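PDB 4MY0: GCN5-related N-acetyltransferase from Kribbella flavida, which probably transfers an acetyl group from acetyl-CoA to amino groups of aminoglycosides, as a GCN5-related N-acetyltransferase. Local coordinates for residues D286-I291 with G329-S334. Numbering follows the deposited sequence.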
ATOM      1  N   ASP C 286      39.606 -16.349 -21.058  1.00 25.39           N
ATOM      2  CA  ASP C 286      41.007 -16.449 -21.481  1.00 27.87           C
ATOM      3  C   ASP C 286      41.808 -15.545 -20.537  1.00 27.66           C
ATOM      4  O   ASP C 286      42.031 -14.371 -20.834  1.00 26.19           O
ATOM      5  CB  ASP C 286      41.148 -15.998 -22.950  1.00 27.08           C
ATOM      6  CG  ASP C 286      42.608 -15.971 -23.448  1.00 39.71           C
ATOM      7  OD1 ASP C 286      42.797 -15.818 -24.677  1.00 41.10           O
ATOM      8  OD2 ASP C 286      43.565 -16.087 -22.641  1.00 43.85           O
ATOM      9  N   ALA C 287      42.240 -16.096 -19.405  1.00 25.65           N
ATOM     10  CA  ALA C 287      42.834 -15.283 -18.344  1.00 26.58           C
ATOM     11  C   ALA C 287      44.081 -14.477 -18.737  1.00 26.31           C
ATOM     12  O   ALA C 287      44.184 -13.310 -18.354  1.00 28.27           O
ATOM     13  CB  ALA C 287      43.089 -16.122 -17.076  1.00 23.20           C
ATOM     14  N   PRO C 288      45.033 -15.082 -19.488  1.00 27.82           N
ATOM     15  CA  PRO C 288      46.176 -14.244 -19.878  1.00 28.62           C
ATOM     16  C   PRO C 288      45.741 -13.025 -20.677  1.00 27.95           C
ATOM     17  O   PRO C 288      46.281 -11.936 -20.461  1.00 27.33           O
ATOM     18  CB  PRO C 288      47.024 -15.180 -20.756  1.00 28.39           C
ATOM     19  CG  PRO C 288      46.731 -16.546 -20.220  1.00 30.00           C
ATOM     20  CD  PRO C 288      45.259 -16.505 -19.820  1.00 27.10           C
ATOM     21  N   ALA C 289      44.771 -13.198 -21.572  1.00 27.18           N
ATOM     22  CA  ALA C 289      44.345 -12.091 -22.429  1.00 29.21           C
ATOM     23  C   ALA C 289      43.514 -11.090 -21.640  1.00 28.30           C
ATOM     24  O   ALA C 289      43.581  -9.892 -21.889  1.00 28.39           O
ATOM     25  CB  ALA C 289      43.567 -12.603 -23.645  1.00 29.38           C
ATOM     26  N   ALA C 290      42.719 -11.583 -20.694  1.00 24.60           N
ATOM     27  CA  ALA C 290      41.963 -10.699 -19.801  1.00 23.35           C
ATOM     28  C   ALA C 290      42.910  -9.838 -18.945  1.00 23.47           C
ATOM     29  O   ALA C 290      42.662  -8.644 -18.708  1.00 23.32           O
ATOM     30  CB  ALA C 290      41.033 -11.528 -18.895  1.00 22.25           C
ATOM     31  N   ILE C 291      43.983 -10.452 -18.461  1.00 23.93           N
ATOM     32  CA  ILE C 291      44.947  -9.729 -17.642  1.00 27.42           C
ATOM     33  C   ILE C 291      45.700  -8.710 -18.504  1.00 29.48           C
ATOM     34  O   ILE C 291      45.890  -7.559 -18.102  1.00 31.05           O
ATOM     35  CB  ILE C 291      45.954 -10.684 -16.968  1.00 28.90           C
ATOM     36  CG1 ILE C 291      45.291 -11.459 -15.822  1.00 29.84           C
ATOM     37  CG2 ILE C 291      47.200  -9.903 -16.504  1.00 27.37           C
ATOM     38  CD1 ILE C 291      44.676 -10.548 -14.725  1.00 26.43           C
ATOM     39  N   GLY C 329      49.592  -5.424 -16.686  1.00 37.04           N
ATOM     40  CA  GLY C 329      49.762  -6.754 -16.124  1.00 33.68           C
ATOM     41  C   GLY C 329      50.034  -7.831 -17.162  1.00 32.34           C
ATOM     42  O   GLY C 329      49.600  -7.725 -18.312  1.00 32.99           O
ATOM     43  N   GLU C 330      50.753  -8.873 -16.756  1.00 31.59           N
ATOM     44  CA  GLU C 330      50.973 -10.032 -17.611  1.00 31.86           C
ATOM     45  C   GLU C 330      50.869 -11.333 -16.823  1.00 35.16           C
ATOM     46  O   GLU C 330      51.365 -11.431 -15.699  1.00 38.18           O
ATOM     47  CB  GLU C 330      52.351  -9.965 -18.275  1.00 34.15           C
ATOM     48  CG  GLU C 330      52.468 -10.874 -19.491  1.00 41.64           C
ATOM     49  CD  GLU C 330      53.863 -10.873 -20.106  1.00 50.11           C
ATOM     50  OE1 GLU C 330      54.018 -11.432 -21.216  1.00 54.92           O
ATOM     51  OE2 GLU C 330      54.800 -10.326 -19.482  1.00 50.81           O
ATOM     52  N   LEU C 331      50.247 -12.339 -17.430  1.00 35.86           N
ATOM     53  CA  LEU C 331      50.111 -13.657 -16.816  1.00 34.02           C
ATOM     54  C   LEU C 331      50.856 -14.699 -17.654  1.00 36.55           C
ATOM     55  O   LEU C 331      50.514 -14.916 -18.814  1.00 35.16           O
ATOM     56  CB  LEU C 331      48.634 -14.027 -16.733  1.00 28.99           C
ATOM     57  CG  LEU C 331      48.210 -15.094 -15.735  1.00 30.69           C
ATOM     58  CD1 LEU C 331      48.387 -14.565 -14.316  1.00 26.28           C
ATOM     59  CD2 LEU C 331      46.765 -15.508 -15.995  1.00 30.01           C
ATOM     60  N   THR C 332      51.873 -15.336 -17.070  1.00 38.05           N
ATOM     61  CA  THR C 332      52.690 -16.317 -17.791  1.00 39.52           C
ATOM     62  C   THR C 332      52.771 -17.642 -17.023  1.00 39.31           C
ATOM     63  O   THR C 332      52.641 -17.653 -15.798  1.00 36.54           O
ATOM     64  CB  THR C 332      54.127 -15.795 -18.017  1.00 38.85           C
ATOM     65  OG1 THR C 332      54.694 -15.403 -16.762  1.00 39.08           O
ATOM     66  CG2 THR C 332      54.135 -14.603 -18.973  1.00 41.33           C
ATOM     67  N   PRO C 333      53.005 -18.762 -17.738  1.00 38.35           N
ATOM     68  CA  PRO C 333      53.118 -20.071 -17.079  1.00 36.33           C
ATOM     69  C   PRO C 333      54.245 -20.124 -16.056  1.00 34.48           C
ATOM     70  O   PRO C 333      55.299 -19.525 -16.287  1.00 32.85           O
ATOM     71  CB  PRO C 333      53.452 -21.011 -18.243  1.00 34.57           C
ATOM     72  CG  PRO C 333      52.855 -20.348 -19.442  1.00 34.97           C
ATOM     73  CD  PRO C 333      53.092 -18.883 -19.206  1.00 37.91           C
ATOM     74  N   SER C 334      54.032 -20.842 -14.954  1.00 34.85           N
ATOM     75  CA  SER C 334      55.059 -20.992 -13.915  1.00 35.58           C
ATOM     76  C   SER C 334      55.419 -22.461 -13.708  1.00 35.42           C
ATOM     77  O   SER C 334      54.534 -23.315 -13.697  1.00 31.56           O
ATOM     78  CB  SER C 334      54.572 -20.398 -12.585  1.00 37.29           C
ATOM     79  OG  SER C 334      55.529 -20.589 -11.547  1.00 41.09           O
TER
HETATM   80  O   HOH W   1      48.861 -11.764 -19.782  1.00 30.95           O
HETATM   81  O   HOH W   2      47.433  -5.032 -18.427  1.00 28.00           O
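Leu331 and Ile291 carry the apolar part of this contact between strand 328-333 and the start of helix 287-293. Leu331 has CG anti to the backbone N (chi1 -159°), and its CD2 reaches the start of the helix. There CD2 lies 3.9 Å from Ala287 CB and also touches the Pro288 ring at CD. Leu331 CB packs against the helix backbone, 4.0 Å from Pro288 CA. One turn on, Ile291 lays its CG2 branch over the strand backbone, 3.6 Å from Gly329 C. Gly329 has no side chain, and the methyl rests directly on its peptide link to Glu330.

Two waters join the backbones. Water 1 donates to Pro288 O and accepts from Leu331 N, at 2.7 and 2.8 Å. Water 2 accepts from Gly329 N and can donate to Ile291 O, 3.0 Å away, though other acceptors compete for its protons. These strand N-H groups thus bond to water on the helix side.

Asp286 is the N-cap. Its OD2 accepts a weak bond from Ala289 N, 3.3 Å long.

Helix segment 287-291 runs nearly antiparallel to strand segment 329-333, at 160°, with their axes 7.0 Å apart at closest approach. Within this chain, strand 328-333 is an outermost strand of the five-stranded sheet in the sterol carrier protein-like domain. It pairs with strand 318-325, whose Trp320 touches Pro288 and Leu331 and whose Leu322 touches Ile291. Tyr352 OH of helix 345-352 hydrogen-bonds to Ala290 O.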